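PDB 6HWJ: glucosamine kinase from Streptacidiphilus jiangxiensis, which catalyses the ATP- and magnesium-dependent phosphorylation of D-glucosamine to D-glucosamine 6-phosphate, and to a lesser extent acts on glucose. Local coordinates for residues S123-V126 with G127-A130; D300-V303 with G304-L307; G250-M253 with R254-D258. One frame throughout, in Å; residues are numbered along the deposited sequence.

Interaction 1: S123-V126 with G127-A130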
ATOM      1  N   SER A 123       9.969  -2.361  11.980  1.00 39.08           N
ATOM      2  CA  SER A 123       8.976  -3.331  12.439  1.00 35.35           C
ATOM      3  C   SER A 123       9.549  -4.217  13.532  1.00 34.49           C
ATOM      4  O   SER A 123      10.665  -4.728  13.408  1.00 36.44           O
ATOM      5  CB  SER A 123       8.479  -4.215  11.286  1.00 34.33           C
ATOM      6  OG  SER A 123       7.684  -3.463  10.384  1.00 33.83           O
ATOM      7  N   VAL A 124       8.750  -4.436  14.576  1.00 31.17           N
ATOM      8  CA  VAL A 124       9.122  -5.216  15.747  1.00 29.67           C
ATOM      9  C   VAL A 124       8.018  -6.235  16.008  1.00 31.01           C
ATOM     10  O   VAL A 124       6.846  -5.858  16.186  1.00 29.95           O
ATOM     11  CB  VAL A 124       9.315  -4.323  16.983  1.00 29.95           C
ATOM     12  CG1 VAL A 124       9.737  -5.176  18.189  1.00 31.95           C
ATOM     13  CG2 VAL A 124      10.369  -3.259  16.696  1.00 30.72           C
ATOM     14  N   ILE A 125       8.386  -7.506  16.046  1.00 30.04           N
ATOM     15  CA  ILE A 125       7.443  -8.573  16.378  1.00 29.93           C
ATOM     16  C   ILE A 125       7.339  -8.683  17.895  1.00 31.03           C
ATOM     17  O   ILE A 125       8.355  -8.764  18.600  1.00 33.75           O
ATOM     18  CB  ILE A 125       7.885  -9.909  15.755  1.00 31.19           C
ATOM     19  CG1 ILE A 125       8.002  -9.785  14.244  1.00 32.88           C
ATOM     20  CG2 ILE A 125       6.898 -11.000  16.123  1.00 32.10           C
ATOM     21  CD1 ILE A 125       8.611 -11.004  13.568  1.00 42.93           C
ATOM     22  N   VAL A 126       6.118  -8.655  18.410  1.00 29.03           N
ATOM     23  CA  VAL A 126       5.891  -8.731  19.850  1.00 29.28           C
ATOM     24  C   VAL A 126       5.064  -9.969  20.151  1.00 29.67           C
ATOM     25  O   VAL A 126       4.085 -10.270  19.453  1.00 28.41           O
ATOM     26  CB  VAL A 126       5.199  -7.453  20.377  1.00 31.32           C
ATOM     27  CG1 VAL A 126       5.221  -7.426  21.904  1.00 34.21           C
ATOM     28  CG2 VAL A 126       5.897  -6.229  19.848  1.00 27.73           C
ATOM     29  N   GLY A 127       5.478 -10.700  21.190  1.00 31.66           N
ATOM     30  CA  GLY A 127       4.801 -11.935  21.566  1.00 33.67           C
ATOM     31  C   GLY A 127       4.749 -12.990  20.488  1.00 32.52           C
ATOM     32  O   GLY A 127       3.939 -13.925  20.582  1.00 31.14           O
ATOM     33  N   GLU A 128       5.594 -12.873  19.460  1.00 32.90           N
ATOM     34  CA  GLU A 128       5.540 -13.750  18.289  1.00 32.82           C
ATOM     35  C   GLU A 128       4.132 -13.853  17.710  1.00 31.41           C
ATOM     36  O   GLU A 128       3.791 -14.835  17.053  1.00 30.74           O
ATOM     37  CB  GLU A 128       6.085 -15.145  18.627  1.00 34.00           C
ATOM     38  CG  GLU A 128       7.567 -15.104  19.030  1.00 37.76           C
ATOM     39  CD  GLU A 128       8.445 -14.489  17.954  1.00 39.20           C
ATOM     40  OE1 GLU A 128       8.184 -14.729  16.758  1.00 39.74           O
ATOM     41  OE2 GLU A 128       9.403 -13.763  18.304  1.00 41.10           O
ATOM     42  N   CYS A 129       3.304 -12.820  17.937  1.00 29.48           N
ATOM     43  CA  CYS A 129       1.955 -12.833  17.388  1.00 30.19           C
ATOM     44  C   CYS A 129       1.451 -11.466  16.966  1.00 28.37           C
ATOM     45  O   CYS A 129       0.347 -11.394  16.439  1.00 29.91           O
ATOM     46  CB  CYS A 129       0.984 -13.459  18.413  1.00 29.58           C
ATOM     47  SG  CYS A 129       0.879 -12.583  19.981  1.00 30.50           S
ATOM     48  N   ALA A 130       2.204 -10.394  17.143  1.00 28.40           N
ATOM     49  CA  ALA A 130       1.809  -9.077  16.669  1.00 27.22           C
ATOM     50  C   ALA A 130       3.028  -8.376  16.090  1.00 31.38           C
ATOM     51  O   ALA A 130       4.172  -8.713  16.408  1.00 28.67           O
ATOM     52  CB  ALA A 130       1.193  -8.222  17.784  1.00 26.90           C
TER

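Interaction 2: D300-V303 with G304-L307. With MG (magnesium ion), chain C.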
ATOM      1  N   ASP A 300      -2.465   1.205  -4.138  1.00 27.86           N
ATOM      2  CA  ASP A 300      -1.261   0.549  -4.653  1.00 27.45           C
ATOM      3  C   ASP A 300      -1.558  -0.945  -4.703  1.00 26.27           C
ATOM      4  O   ASP A 300      -0.839  -1.772  -4.135  1.00 24.44           O
ATOM      5  CB  ASP A 300      -0.047   0.880  -3.789  1.00 30.77           C
ATOM      6  CG  ASP A 300       1.251   0.329  -4.361  1.00 32.23           C
ATOM      7  OD1 ASP A 300       1.346   0.178  -5.590  1.00 32.38           O
ATOM      8  OD2 ASP A 300       2.164   0.038  -3.560  1.00 32.95           O
ATOM      9  N   PHE A 301      -2.659  -1.291  -5.368  1.00 28.04           N
ATOM     10  CA  PHE A 301      -3.333  -2.577  -5.203  1.00 26.15           C
ATOM     11  C   PHE A 301      -2.889  -3.520  -6.303  1.00 26.37           C
ATOM     12  O   PHE A 301      -3.051  -3.213  -7.492  1.00 24.40           O
ATOM     13  CB  PHE A 301      -4.849  -2.348  -5.222  1.00 27.35           C
ATOM     14  CG  PHE A 301      -5.656  -3.483  -4.664  1.00 28.00           C
ATOM     15  CD1 PHE A 301      -5.442  -3.951  -3.380  1.00 25.50           C
ATOM     16  CD2 PHE A 301      -6.663  -4.049  -5.412  1.00 28.48           C
ATOM     17  CE1 PHE A 301      -6.196  -4.982  -2.875  1.00 26.29           C
ATOM     18  CE2 PHE A 301      -7.419  -5.091  -4.900  1.00 28.29           C
ATOM     19  CZ  PHE A 301      -7.183  -5.546  -3.623  1.00 25.86           C
ATOM     20  N   HIS A 302      -2.339  -4.666  -5.908  1.00 24.22           N
ATOM     21  CA  HIS A 302      -1.872  -5.685  -6.844  1.00 24.42           C
ATOM     22  C   HIS A 302      -1.637  -6.955  -6.040  1.00 25.52           C
ATOM     23  O   HIS A 302      -1.730  -6.955  -4.805  1.00 23.55           O
ATOM     24  CB  HIS A 302      -0.609  -5.226  -7.583  1.00 24.24           C
ATOM     25  CG  HIS A 302       0.531  -4.874  -6.683  1.00 24.52           C
ATOM     26  ND1 HIS A 302       1.346  -5.820  -6.116  1.00 27.28           N
ATOM     27  CD2 HIS A 302       1.002  -3.672  -6.260  1.00 26.63           C
ATOM     28  CE1 HIS A 302       2.271  -5.223  -5.379  1.00 27.68           C
ATOM     29  NE2 HIS A 302       2.080  -3.916  -5.446  1.00 25.04           N
ATOM     30  N   VAL A 303      -1.325  -8.047  -6.747  1.00 26.56           N
ATOM     31  CA  VAL A 303      -1.289  -9.349  -6.073  1.00 25.41           C
ATOM     32  C   VAL A 303      -0.195  -9.395  -5.028  1.00 27.41           C
ATOM     33  O   VAL A 303      -0.255 -10.196  -4.098  1.00 25.98           O
ATOM     34  CB  VAL A 303      -1.107 -10.516  -7.076  1.00 32.76           C
ATOM     35  CG1 VAL A 303      -2.209 -10.518  -8.095  1.00 35.68           C
ATOM     36  CG2 VAL A 303       0.279 -10.457  -7.724  1.00 33.75           C
ATOM     37  N   GLY A 304       0.852  -8.580  -5.182  1.00 28.95           N
ATOM     38  CA  GLY A 304       1.905  -8.530  -4.175  1.00 29.93           C
ATOM     39  C   GLY A 304       1.462  -7.976  -2.842  1.00 26.35           C
ATOM     40  O   GLY A 304       2.217  -8.091  -1.875  1.00 28.25           O
ATOM     41  N   GLN A 305       0.285  -7.350  -2.776  1.00 24.76           N
ATOM     42  CA  GLN A 305      -0.240  -6.801  -1.536  1.00 23.30           C
ATOM     43  C   GLN A 305      -1.205  -7.770  -0.861  1.00 24.21           C
ATOM     44  O   GLN A 305      -1.843  -7.406   0.128  1.00 24.72           O
ATOM     45  CB  GLN A 305      -0.964  -5.480  -1.784  1.00 22.03           C
ATOM     46  CG  GLN A 305      -0.217  -4.472  -2.662  1.00 24.13           C
ATOM     47  CD  GLN A 305       0.997  -3.884  -1.981  1.00 26.86           C
ATOM     48  OE1 GLN A 305       1.663  -4.542  -1.167  1.00 31.18           O
ATOM     49  NE2 GLN A 305       1.295  -2.614  -2.301  1.00 26.51           N
ATOM     50  N   ILE A 306      -1.359  -8.977  -1.402  1.00 24.35           N
ATOM     51  CA  ILE A 306      -2.298  -9.963  -0.856  1.00 23.71           C
ATOM     52  C   ILE A 306      -1.504 -11.138  -0.312  1.00 25.06           C
ATOM     53  O   ILE A 306      -0.838 -11.858  -1.072  1.00 28.27           O
ATOM     54  CB  ILE A 306      -3.318 -10.440  -1.907  1.00 24.08           C
ATOM     55  CG1 ILE A 306      -4.004  -9.250  -2.596  1.00 25.54           C
ATOM     56  CG2 ILE A 306      -4.350 -11.354  -1.231  1.00 28.18           C
ATOM     57  CD1 ILE A 306      -4.925  -8.432  -1.704  1.00 26.42           C
ATOM     58  N   LEU A 307      -1.599 -11.349   0.996  1.00 22.85           N
ATOM     59  CA  LEU A 307      -1.054 -12.532   1.634  1.00 26.54           C
ATOM     60  C   LEU A 307      -2.091 -13.652   1.617  1.00 28.33           C
ATOM     61  O   LEU A 307      -3.287 -13.396   1.771  1.00 31.56           O
ATOM     62  CB  LEU A 307      -0.652 -12.216   3.065  1.00 29.66           C
ATOM     63  CG  LEU A 307       0.258 -10.992   3.212  1.00 30.36           C
ATOM     64  CD1 LEU A 307       0.492 -10.685   4.687  1.00 32.53           C
ATOM     65  CD2 LEU A 307       1.570 -11.191   2.494  1.00 30.19           C
TER
HETATM   66 MG    MG C 501       3.608  -4.092  -0.576  1.00 37.98          MG
HETATM   67  O   HOH W   1       4.127  -6.026  -1.514  1.00 44.11           O
HETATM   68  O   HOH W   2       3.323  -5.315   1.035  1.00 40.28           O
HETATM   69  O   HOH W   3       5.620  -4.258   0.222  1.00 38.41           O

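Interaction 3: G250-M253 with R254-D258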
ATOM      1  N   GLY A 250      -5.900  13.142 -17.380  1.00 39.23           N
ATOM      2  CA  GLY A 250      -5.497  12.975 -18.771  1.00 42.61           C
ATOM      3  C   GLY A 250      -4.133  13.564 -19.066  1.00 41.23           C
ATOM      4  O   GLY A 250      -3.330  12.965 -19.787  1.00 41.36           O
ATOM      5  N   VAL A 251      -3.843  14.733 -18.497  1.00 41.53           N
ATOM      6  CA  VAL A 251      -2.522  15.329 -18.677  1.00 44.73           C
ATOM      7  C   VAL A 251      -1.448  14.402 -18.127  1.00 41.48           C
ATOM      8  O   VAL A 251      -0.444  14.119 -18.795  1.00 39.91           O
ATOM      9  CB  VAL A 251      -2.457  16.716 -18.008  1.00 47.47           C
ATOM     10  CG1 VAL A 251      -1.009  17.193 -17.928  1.00 49.12           C
ATOM     11  CG2 VAL A 251      -3.327  17.714 -18.767  1.00 49.20           C
ATOM     12  N   ARG A 252      -1.638  13.927 -16.890  1.00 41.47           N
ATOM     13  CA  ARG A 252      -0.664  13.024 -16.281  1.00 44.41           C
ATOM     14  C   ARG A 252      -0.500  11.763 -17.118  1.00 39.76           C
ATOM     15  O   ARG A 252       0.624  11.300 -17.362  1.00 39.20           O
ATOM     16  CB  ARG A 252      -1.098  12.691 -14.849  1.00 57.45           C
ATOM     17  CG  ARG A 252      -0.428  11.463 -14.235  1.00 74.05           C
ATOM     18  CD  ARG A 252       0.928  11.767 -13.624  1.00 90.80           C
ATOM     19  NE  ARG A 252       0.804  12.302 -12.270  1.00104.67           N
ATOM     20  CZ  ARG A 252       1.747  12.213 -11.335  1.00114.48           C
ATOM     21  NH1 ARG A 252       2.895  11.599 -11.593  1.00117.57           N
ATOM     22  NH2 ARG A 252       1.535  12.732 -10.134  1.00117.53           N
ATOM     23  N   MET A 253      -1.616  11.175 -17.553  1.00 35.57           N
ATOM     24  CA  MET A 253      -1.540   9.911 -18.283  1.00 31.94           C
ATOM     25  C   MET A 253      -0.901  10.097 -19.648  1.00 32.66           C
ATOM     26  O   MET A 253      -0.109   9.252 -20.083  1.00 35.25           O
ATOM     27  CB  MET A 253      -2.940   9.311 -18.392  1.00 33.71           C
ATOM     28  CG  MET A 253      -3.517   8.920 -17.028  1.00 36.16           C
ATOM     29  SD  MET A 253      -5.317   8.865 -16.933  1.00 42.45           S
ATOM     30  CE  MET A 253      -5.648   7.293 -17.728  1.00 41.27           C
ATOM     31  N   ARG A 254      -1.179  11.228 -20.320  1.00 35.50           N
ATOM     32  CA  ARG A 254      -0.541  11.489 -21.605  1.00 39.64           C
ATOM     33  C   ARG A 254       0.953  11.751 -21.442  1.00 40.47           C
ATOM     34  O   ARG A 254       1.760  11.300 -22.267  1.00 39.76           O
ATOM     35  CB  ARG A 254      -1.222  12.662 -22.309  1.00 44.71           C
ATOM     36  CG  ARG A 254      -2.375  12.244 -23.219  1.00 50.97           C
ATOM     37  CD  ARG A 254      -3.054  13.452 -23.921  1.00 57.94           C
ATOM     38  NE  ARG A 254      -4.149  13.990 -23.111  1.00 63.02           N
ATOM     39  CZ  ARG A 254      -4.106  15.139 -22.447  1.00 68.96           C
ATOM     40  NH1 ARG A 254      -3.030  15.919 -22.500  1.00 73.00           N
ATOM     41  NH2 ARG A 254      -5.157  15.523 -21.739  1.00 70.81           N
ATOM     42  N   GLU A 255       1.349  12.457 -20.381  1.00 40.62           N
ATOM     43  CA  GLU A 255       2.771  12.677 -20.142  1.00 43.28           C
ATOM     44  C   GLU A 255       3.504  11.357 -19.914  1.00 38.83           C
ATOM     45  O   GLU A 255       4.593  11.142 -20.452  1.00 37.55           O
ATOM     46  CB  GLU A 255       2.967  13.610 -18.947  1.00 53.57           C
ATOM     47  CG  GLU A 255       2.575  15.055 -19.247  1.00 67.56           C
ATOM     48  CD  GLU A 255       2.849  15.990 -18.088  1.00 77.73           C
ATOM     49  OE1 GLU A 255       3.296  15.505 -17.026  1.00 80.67           O
ATOM     50  OE2 GLU A 255       2.617  17.212 -18.243  1.00 81.81           O
ATOM     51  N   GLU A 256       2.927  10.459 -19.107  1.00 35.87           N
ATOM     52  CA  GLU A 256       3.552   9.162 -18.899  1.00 37.98           C
ATOM     53  C   GLU A 256       3.625   8.375 -20.202  1.00 36.64           C
ATOM     54  O   GLU A 256       4.641   7.723 -20.496  1.00 35.85           O
ATOM     55  CB  GLU A 256       2.787   8.381 -17.833  1.00 40.71           C
ATOM     56  CG  GLU A 256       2.823   9.022 -16.456  1.00 46.47           C
ATOM     57  CD  GLU A 256       1.901   8.332 -15.466  1.00 53.49           C
ATOM     58  OE1 GLU A 256       1.011   7.575 -15.909  1.00 55.24           O
ATOM     59  OE2 GLU A 256       2.063   8.545 -14.243  1.00 55.65           O
ATOM     60  N   LEU A 257       2.558   8.418 -20.995  1.00 35.31           N
ATOM     61  CA  LEU A 257       2.580   7.777 -22.305  1.00 36.66           C
ATOM     62  C   LEU A 257       3.705   8.344 -23.168  1.00 38.64           C
ATOM     63  O   LEU A 257       4.475   7.595 -23.783  1.00 37.90           O
ATOM     64  CB  LEU A 257       1.213   7.961 -22.982  1.00 36.90           C
ATOM     65  CG  LEU A 257       1.073   7.417 -24.398  1.00 38.60           C
ATOM     66  CD1 LEU A 257       1.368   5.928 -24.457  1.00 37.92           C
ATOM     67  CD2 LEU A 257      -0.320   7.708 -24.924  1.00 40.41           C
ATOM     68  N   ASP A 258       3.815   9.674 -23.228  1.00 38.81           N
ATOM     69  CA  ASP A 258       4.885  10.288 -24.011  1.00 41.24           C
ATOM     70  C   ASP A 258       6.257   9.819 -23.534  1.00 40.76           C
ATOM     71  O   ASP A 258       7.130   9.498 -24.350  1.00 41.38           O
ATOM     72  CB  ASP A 258       4.778  11.808 -23.944  1.00 47.66           C
ATOM     73  CG  ASP A 258       3.582  12.339 -24.703  1.00 56.13           C
ATOM     74  OD1 ASP A 258       3.082  11.631 -25.601  1.00 58.30           O
ATOM     75  OD2 ASP A 258       3.140  13.468 -24.404  1.00 61.73           O
TER

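Interaction 1: S123-V126 with G127-A130
A classic beta bulge closes the hairpin between strands 123-126 and 130-134: Cys-129 and Ala-130 both face Val-126. Val-126 O accepts two bonds. Cys-129 N reaches Val-126 O at 3.1 Å from above the carbonyl plane, whereas Ala-130 N, 3.0 Å from Val-126 O, comes in closer to the direction of the C=O bond. The pair is completed in the other direction by Val-126 N, which donates to Ala-130 O over 2.8 Å with an angle of 165° at the hydrogen. Ala-130 O also takes a CA-H...O contact from Ile-125 CA at 3.3 Å. Gly-127 and Glu-128 turn the chain, both with positive phi. Across the bend, Ile-125 CG2, anti to the backbone N and beside the carbonyl carbon, lies 3.8 Å from Glu-128 CA. The Glu-128 chain folds back at chi2, so that its carboxylate returns toward the strand, where OE1 forms a salt bridge with Arg-113 of strand 112-115. Ile-125 also packs on Tyr-187, a probable ATP-binding residue, which probably puts the hairpin near the nucleotide site. Main-chain bonds fix the turn, with two donors sharing one oxygen; across the bend the side chains add apolar packing.

Interaction 2: D300-V303 with G304-L307
His-302 and Gln-305 lie stacked, imidazole and amide planes only 22° apart. Gln-305 CG sits over the middle of the ring, 3.7 Å from the His-302 ring centroid, in a CH-pi contact. The glutamine chain bends at chi2 (-70°), which carries the amide along the same ring face and splits its two ends between different tasks. Gln-305 NE2 points at the backbone, donating to Asp-300 O at 2.9 Å, with the acceptor in the plane of the amide. Gln-305 OE1 binds the magnesium ion at 2.1 Å; three waters and Asp-317 complete the ligands found. The Asp-300 carboxylate stands nearly perpendicular to the amide, at 88°, and although Asp-300 OD2 is 3.1 Å from Gln-305 NE2 the angle is poor for a hydrogen bond. The segment probably corresponds to the catalytic loop, its sequence resembling the His-Gly-Asp motif of aminoglycoside-phosphotransferase-like kinases; Asp-300 binds D-glucosamine. At the imidazole edge, Gly-304 N makes a weak bond to His-302 ND1. A short 3-10 turn then runs into strand 306-309, tied by Gln-305 N to His-302 O (2.9 Å) and Ile-306 N to Val-303 O. Farther along, Ile-306 CD1 meets Phe-301 CE1 at 3.9 Å, the pair packing against helix 212-234.

Interaction 3: G250-M253 with R254-D258
Gly-250 meets Arg-254 twice, through the backbone and through the guanidinium, one turn apart on helix 243-263. The backbone bonds come first: Arg-254 N donates to Gly-250 O at 2.8 Å, and the same i+4 to i pattern (N-H to C=O) repeats from Glu-255 to Val-251, Glu-256 to Arg-252 and Leu-257 to Met-253, all close to straight. Next is the packing of a flat group on the main chain. The Arg-254 chain bends at chi3 (-90°) and folds back along the helix, so that one face of its guanidinium rests over the Gly-250 carbonyl. Arg-254 CZ is 3.5 Å from Gly-250 O, and Arg-254 NH2 stands 3.5 Å from Gly-250 C. The oxygen lies over the middle of that face, where it meets the cation without a hydrogen bond from the N-H groups.

Aliphatic contacts to carboxylates make a third kind. Val-251 and Glu-255 run side by side, with Val-251 CG1 3.6 Å from Glu-255 OE2. One residue further on, Arg-252 CD comes within 3.5 Å of Glu-256 OE2, the two planar groups being turned 64° apart. The opposite charges may attract weakly there, Arg-252 NH1 being 4.1 Å from Glu-256 OE2, beyond a salt bridge. Glu-256 OE2 instead has a long, weak ion pair with Arg-408 NH2.

Met-253 and Leu-257 are on the buried side, both packing on Tyr-283 of helix 266-284; Met-253 also touches Ala-404 of helix 398-416, and Glu-256 lies against Leu-411 there, within the probable substrate-specificity motif.

Interaction 2 lies nearest the middle of the molecule, with its centre about 8 Å from that of the chain, whereas interactions 1 and 3 sit on opposite sides, their centres about 43 Å apart. The three share no helix or strand: a hairpin of the six-stranded antiparallel sheet, a loop leading into a three-stranded sheet, and one helix of the helical part. Backbone bonding underlies all of them, but side-chain chemistry differs with place. At interaction 2 it serves metal and sugar; in interaction 3 charged chains lie along an exposed helix face whose other side is buried; interaction 1 combines buried strand residues with an exposed bend.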